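Side-chain contacts in D-alanyl-lipoteichoic acid synthetase (Streptococcus pneumoniae, PDB 3BMA), which probably takes part in loading lipoteichoic acid with D-alanine during cell-wall biogenesis, as a membrane protein of the DltD family: residues Val299-Met304 and Leu309-Tyr314; Ala334-Asp339 and Pro343-Asp348. The protein carries 1 engineered substitution. All coordinates share one frame; numbering follows the deposited sequence. Where two conformers were deposited one is given.

Interaction 1: Val299-Met304 and Leu309-Tyr314; sequences VNKKWM and LREDMY
Met304, inside helix 301-307, packs against Leu309, just ahead of helix 311-326, with Met304 CB 3.7 Å from Leu309 CB. The methionine then runs on past the Leu309 carbonyl, and its SD comes to 3.7 Å from Glu311 CG, the two side chains crossing at about a right angle. The second apolar pair is Val299 with Tyr314: Val299 CG2 approaches the hydroxyl end of the ring obliquely, 3.7 Å from Tyr314 CE2. It is this methyl that makes the touch because CG1 is turned anti to the backbone N (chi1 171°), where it meets the edge of the Trp303 indole in its plane.

Both segments start just ahead of a helix and run into it. The two consecutive helices, 301-307 and 311-326, are joined by a short turn and lie on the crossover from strand 291-296 to strand 333-335 in the five-stranded parallel sheet of an SGNH-hydrolase-like fold. Asn300 is the N-cap of helix 301-307, its OD1 accepting from Trp303 N at 3.1 Å, with the donor tilted 35° from the carbonyl plane.

Polar contacts between the segments are modest. Leu309 N gives a weak, bent bond to Met304 O (2.9 Å, 126° at the hydrogen). On the outer side, Lys301 bends at its last two torsions and crosses the Glu311 side chain at about a right angle; the salt bridge from Lys301 NZ to Glu311 OE1 is long at 3.9 Å, and Lys301 CE lies closer, 3.4 Å from Glu311 OE2. The buried Tyr314 hydroxyl is hydrogen-bonded to the carbonyl of Pro297, just upstream of Val299.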
loop_
_atom_site.group_PDB
_atom_site.type_symbol
_atom_site.label_atom_id
_atom_site.label_comp_id
_atom_site.label_asym_id
_atom_site.label_seq_id
_atom_site.Cartn_x
_atom_site.Cartn_y
_atom_site.Cartn_z
ATOM N N VAL C 299 15.602 26.099 44.683
ATOM C CA VAL C 299 15.532 27.479 44.227
ATOM C C VAL C 299 16.461 28.270 45.155
ATOM O O VAL C 299 16.651 27.883 46.310
ATOM C CB VAL C 299 14.064 28.006 44.240
ATOM C CG1 VAL C 299 13.984 29.504 43.971
ATOM C CG2 VAL C 299 13.231 27.268 43.206
ATOM N N ASN C 300 17.084 29.322 44.625
ATOM C CA ASN C 300 17.850 30.288 45.415
ATOM C C ASN C 300 17.002 30.792 46.594
ATOM O O ASN C 300 15.919 31.347 46.388
ATOM C CB ASN C 300 18.294 31.442 44.500
ATOM C CG ASN C 300 19.345 32.348 45.131
ATOM O OD1 ASN C 300 19.126 32.947 46.183
ATOM N ND2 ASN C 300 20.481 32.484 44.457
ATOM N N LYS C 301 17.489 30.562 47.816
ATOM C CA LYS C 301 16.743 30.887 49.045
ATOM C C LYS C 301 16.597 32.390 49.264
ATOM O O LYS C 301 15.540 32.855 49.706
ATOM C CB LYS C 301 17.383 30.218 50.268
ATOM C CG LYS C 301 16.608 30.380 51.583
ATOM C CD LYS C 301 17.181 29.517 52.702
ATOM C CE LYS C 301 16.351 28.254 52.945
ATOM N NZ LYS C 301 16.341 27.297 51.798
ATOM N N LYS C 302 17.654 33.136 48.939
ATOM C CA LYS C 302 17.626 34.595 49.046
ATOM C C LYS C 302 16.664 35.205 48.032
ATOM O O LYS C 302 16.073 36.260 48.288
ATOM C CB LYS C 302 19.027 35.195 48.904
ATOM C CG LYS C 302 19.858 35.106 50.178
ATOM C CD LYS C 302 21.097 35.986 50.113
ATOM C CE LYS C 302 21.921 35.860 51.386
ATOM N NZ LYS C 302 23.141 36.711 51.349
ATOM N N TRP C 303 16.500 34.528 46.896
ATOM C CA TRP C 303 15.526 34.915 45.887
ATOM C C TRP C 303 14.112 34.587 46.341
ATOM O O TRP C 303 13.206 35.407 46.193
ATOM C CB TRP C 303 15.824 34.226 44.554
ATOM C CG TRP C 303 14.652 34.183 43.607
ATOM C CD1 TRP C 303 13.926 33.082 43.254
ATOM C CD2 TRP C 303 14.061 35.293 42.912
ATOM N NE1 TRP C 303 12.928 33.430 42.375
ATOM C CE2 TRP C 303 12.986 34.781 42.149
ATOM C CE3 TRP C 303 14.335 36.669 42.859
ATOM C CZ2 TRP C 303 12.183 35.597 41.340
ATOM C CZ3 TRP C 303 13.538 37.478 42.055
ATOM C CH2 TRP C 303 12.474 36.937 41.306
ATOM N N MET C 304 13.933 33.388 46.896
ATOM C CA MET C 304 12.605 32.906 47.271
ATOM C C MET C 304 12.037 33.615 48.511
ATOM O O MET C 304 10.818 33.704 48.671
ATOM C CB MET C 304 12.573 31.367 47.360
ATOM C CG MET C 304 12.717 30.728 48.733
ATOM S SD MET C 304 12.402 28.942 48.640
ATOM C CE MET C 304 13.977 28.363 48.063
ATOM N N LEU C 309 8.232 32.962 47.634
ATOM C CA LEU C 309 8.033 31.556 47.290
ATOM C C LEU C 309 8.163 30.713 48.562
ATOM O O LEU C 309 9.225 30.677 49.184
ATOM C CB LEU C 309 9.063 31.135 46.230
ATOM C CG LEU C 309 8.923 29.940 45.271
ATOM C CD1 LEU C 309 9.326 28.609 45.898
ATOM C CD2 LEU C 309 7.537 29.860 44.670
ATOM N N ARG C 310 7.070 30.050 48.935
ATOM C CA ARG C 310 6.969 29.316 50.201
ATOM C C ARG C 310 7.831 28.045 50.260
ATOM O O ARG C 310 7.745 27.180 49.382
ATOM C CB ARG C 310 5.502 28.979 50.500
ATOM C CG ARG C 310 4.614 30.201 50.730
ATOM C CD ARG C 310 3.128 29.844 50.688
ATOM N NE ARG C 310 2.649 29.585 49.328
ATOM C CZ ARG C 310 1.459 29.067 49.025
ATOM N NH1 ARG C 310 0.598 28.735 49.980
ATOM N NH2 ARG C 310 1.126 28.874 47.757
ATOM N N GLU C 311 8.657 27.950 51.305
ATOM C CA GLU C 311 9.504 26.779 51.551
ATOM C C GLU C 311 8.682 25.566 51.971
ATOM O O GLU C 311 9.044 24.433 51.657
ATOM C CB GLU C 311 10.549 27.076 52.628
ATOM C CG GLU C 311 11.666 28.013 52.189
ATOM C CD GLU C 311 12.707 28.251 53.276
ATOM O OE1 GLU C 311 13.083 27.283 53.975
ATOM O OE2 GLU C 311 13.158 29.410 53.423
ATOM N N ASP C 312 7.585 25.820 52.685
ATOM C CA ASP C 312 6.647 24.779 53.109
ATOM C C ASP C 312 5.940 24.117 51.925
ATOM O O ASP C 312 5.699 22.911 51.945
ATOM C CB ASP C 312 5.617 25.339 54.103
ATOM C CG ASP C 312 5.003 26.651 53.636
ATOM O OD1 ASP C 312 3.837 26.640 53.178
ATOM O OD2 ASP C 312 5.691 27.692 53.723
ATOM N N MET C 313 5.616 24.917 50.908
ATOM C CA MET C 313 5.033 24.422 49.659
ATOM C C MET C 313 6.088 23.656 48.870
ATOM O O MET C 313 5.825 22.551 48.402
ATOM C CB MET C 313 4.469 25.585 48.823
ATOM C CG MET C 313 3.949 25.224 47.406
ATOM S SD MET C 313 5.185 25.132 46.072
ATOM C CE MET C 313 5.985 26.727 46.200
ATOM N N TYR C 314 7.272 24.254 48.737
ATOM C CA TYR C 314 8.358 23.701 47.924
ATOM C C TYR C 314 8.817 22.302 48.348
ATOM O O TYR C 314 9.145 21.476 47.498
ATOM C CB TYR C 314 9.553 24.660 47.883
ATOM C CG TYR C 314 10.518 24.375 46.750
ATOM C CD1 TYR C 314 11.706 23.680 46.976
ATOM C CD2 TYR C 314 10.237 24.790 45.448
ATOM C CE1 TYR C 314 12.591 23.409 45.938
ATOM C CE2 TYR C 314 11.118 24.524 44.401
ATOM C CZ TYR C 314 12.296 23.837 44.656
ATOM O OH TYR C 314 13.176 23.565 43.632
#

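Interaction 2: Ala334-Asp339 and Pro343-Asp348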
loop_
_atom_site.group_PDB
_atom_site.type_symbol
_atom_site.label_atom_id
_atom_site.label_comp_id
_atom_site.label_asym_id
_atom_site.label_seq_id
_atom_site.Cartn_x
_atom_site.Cartn_y
_atom_site.Cartn_z
ATOM N N ALA C 334 18.936 12.061 43.945
ATOM C CA ALA C 334 19.849 13.066 44.478
ATOM C C ALA C 334 19.081 14.362 44.759
ATOM O O ALA C 334 18.971 15.243 43.904
ATOM C CB ALA C 334 21.006 13.304 43.521
ATOM N N ASP C 335 18.546 14.450 45.973
ATOM C CA ASP C 335 17.699 15.552 46.409
ATOM C C ASP C 335 18.546 16.702 46.960
ATOM O O ASP C 335 19.247 16.547 47.959
ATOM C CB ASP C 335 16.732 15.033 47.478
ATOM C CG ASP C 335 15.593 15.991 47.777
ATOM O OD1 ASP C 335 14.577 15.523 48.335
ATOM O OD2 ASP C 335 15.696 17.195 47.467
ATOM N N PHE C 336 18.463 17.854 46.303
ATOM C CA PHE C 336 19.213 19.041 46.706
ATOM C C PHE C 336 18.297 20.202 47.057
ATOM O O PHE C 336 18.773 21.314 47.256
ATOM C CB PHE C 336 20.176 19.484 45.600
ATOM C CG PHE C 336 21.163 18.434 45.189
ATOM C CD1 PHE C 336 22.200 18.060 46.039
ATOM C CD2 PHE C 336 21.063 17.824 43.944
ATOM C CE1 PHE C 336 23.119 17.085 45.657
ATOM C CE2 PHE C 336 21.979 16.851 43.551
ATOM C CZ PHE C 336 23.008 16.481 44.410
ATOM N N SER C 337 16.995 19.932 47.158
ATOM C CA SER C 337 15.973 20.959 47.377
ATOM C C SER C 337 16.100 21.780 48.669
ATOM O O SER C 337 15.521 22.864 48.771
ATOM C CB SER C 337 14.582 20.329 47.322
ATOM O OG SER C 337 14.347 19.543 48.476
ATOM N N LYS C 338 16.837 21.261 49.650
ATOM C CA LYS C 338 17.091 21.988 50.901
ATOM C C LYS C 338 18.434 22.734 50.897
ATOM O O LYS C 338 18.798 23.373 51.887
ATOM C CB LYS C 338 17.000 21.045 52.110
ATOM C CG LYS C 338 15.582 20.608 52.469
ATOM C CD LYS C 338 15.594 19.582 53.598
ATOM C CE LYS C 338 14.187 19.162 54.000
ATOM N NZ LYS C 338 14.195 17.869 54.746
ATOM N N ASP C 339 19.156 22.666 49.779
ATOM C CA ASP C 339 20.484 23.289 49.666
ATOM C C ASP C 339 20.461 24.646 48.962
ATOM O O ASP C 339 21.467 25.064 48.385
ATOM C CB ASP C 339 21.463 22.357 48.939
ATOM C CG ASP C 339 21.509 20.960 49.534
ATOM O OD1 ASP C 339 21.186 20.794 50.729
ATOM O OD2 ASP C 339 21.883 20.023 48.800
ATOM N N PRO C 343 25.811 29.364 49.639
ATOM C CA PRO C 343 26.535 30.235 48.708
ATOM C C PRO C 343 27.233 29.463 47.589
ATOM O O PRO C 343 27.928 28.475 47.847
ATOM C CB PRO C 343 27.563 30.943 49.606
ATOM C CG PRO C 343 27.644 30.113 50.841
ATOM C CD PRO C 343 26.267 29.569 51.025
ATOM N N PHE C 344 26.995 29.921 46.358
ATOM C CA PHE C 344 27.570 29.383 45.109
ATOM C C PHE C 344 27.123 27.956 44.728
ATOM O O PHE C 344 27.742 27.308 43.883
ATOM C CB PHE C 344 29.103 29.549 45.061
ATOM C CG PHE C 344 29.587 30.890 45.555
ATOM C CD1 PHE C 344 30.505 30.968 46.597
ATOM C CD2 PHE C 344 29.109 32.076 44.992
ATOM C CE1 PHE C 344 30.953 32.203 47.063
ATOM C CE2 PHE C 344 29.551 33.314 45.452
ATOM C CZ PHE C 344 30.473 33.376 46.489
ATOM N N PHE C 345 26.030 27.497 45.337
ATOM C CA PHE C 345 25.373 26.245 44.962
ATOM C C PHE C 345 24.548 26.483 43.698
ATOM O O PHE C 345 24.288 25.564 42.918
ATOM C CB PHE C 345 24.458 25.774 46.099
ATOM C CG PHE C 345 24.119 24.306 46.051
ATOM C CD1 PHE C 345 24.917 23.378 46.710
ATOM C CD2 PHE C 345 22.993 23.853 45.363
ATOM C CE1 PHE C 345 24.610 22.024 46.677
ATOM C CE2 PHE C 345 22.680 22.496 45.318
ATOM C CZ PHE C 345 23.491 21.580 45.976
ATOM N N MET C 346 24.152 27.738 43.508
ATOM C CA MET C 346 23.234 28.132 42.462
ATOM C C MET C 346 23.934 29.046 41.461
ATOM O O MET C 346 24.752 29.891 41.843
ATOM C CB MET C 346 22.058 28.864 43.102
ATOM C CG MET C 346 20.692 28.492 42.567
ATOM S SD MET C 346 19.901 27.155 43.471
ATOM C CE MET C 346 20.391 25.771 42.446
ATOM N N LYS C 347 23.622 28.861 40.180
ATOM C CA LYS C 347 24.134 29.730 39.120
ATOM C C LYS C 347 23.211 30.939 38.943
ATOM O O LYS C 347 23.675 32.064 38.746
ATOM C CB LYS C 347 24.288 28.950 37.805
ATOM C CG LYS C 347 24.759 29.777 36.602
ATOM C CD LYS C 347 26.245 30.143 36.672
ATOM C CE LYS C 347 27.092 29.271 35.750
ATOM N NZ LYS C 347 27.176 27.861 36.207
ATOM N N ASP C 348 21.905 30.694 39.020
ATOM C CA ASP C 348 20.905 31.755 38.929
ATOM C C ASP C 348 19.754 31.548 39.927
ATOM O O ASP C 348 19.993 31.279 41.100
ATOM C CB ASP C 348 20.411 31.936 37.481
ATOM C CG ASP C 348 20.059 30.623 36.789
ATOM O OD1 ASP C 348 19.233 29.852 37.328
ATOM O OD2 ASP C 348 20.595 30.381 35.684
#
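The chain leaves strand 333-335, an outermost strand of the parallel sheet in this SGNH-hydrolase-like fold, through a type I turn from Phe336 to Asp339, closed by Asp339 N to Phe336 O at 2.9 Å. Segment 343-348 approaches the turn most nearly at Phe345, with Phe345 CA 7.4 Å from Asp339 CA. An Asx turn braces the start of this bend: Asp335 OD2 accepts from Ser337 N, nearly along its own C-O axis. Asp335 OD1 reaches Arg322 in a salt bridge, which gives the carboxylate a second hold.

Phe345 carries the contact from its side. With CG anti to the backbone N, its chi1 of -159° places the ring against Asp339, one face turned to Asp339 CB. That carbon sits 3.8 Å from the Phe345 ring centroid and 16° off the normal, a CH-pi contact. The Asp339 carbonyl lies over the same face, its O 3.6 Å from Phe345 CD2. The carboxylate stands steeply to the ring, and Asp339 OD2 comes to 3.6 Å from Phe345 CZ.

Phe336 meets the far edge of the same ring: Phe336 CD1 is 3.7 Å from Phe345 CZ, with the ring planes at 55° in an oblique pair. The pair joins the end of strand 333-335 to the loop ahead of helix 355-369, and Ala359 of that helix touches both rings.

No hydrogen bond spans the two segments. They are held by dispersion and weak CH-pi contact; Asp339 O over the Phe345 face probably gains little electrostatically, whereas Asp339 OD2, in plane at the Phe336 edge, may be weakly attracted by the ring hydrogens.

Helix 311-326 runs from interaction 1 to strand 333-335 at interaction 2; the two centres lie about 11 Å apart. Segment 299-304 meets Met346 and Asp348: Met346 SD packs 3.7 Å from Asn300 N, and Asn300 ND2 lies 3.6 Å from Asp348 O. Tyr314 CE1 is 3.9 Å from Ser337 CB. Both contacts lie where the chain leaves strands 291-296 and 333-335 of the five-stranded sheet. Asp348 OD1 accepts from Ile350 N and His351 N, and the Asp-x-x-His spacing of Asp348 and His351 is consistent with the catalytic region of SGNH hydrolases. A bound glycerol, probably from the crystallisation liquor, about 4 Å from the Phe345 side chain, may mark a pocket.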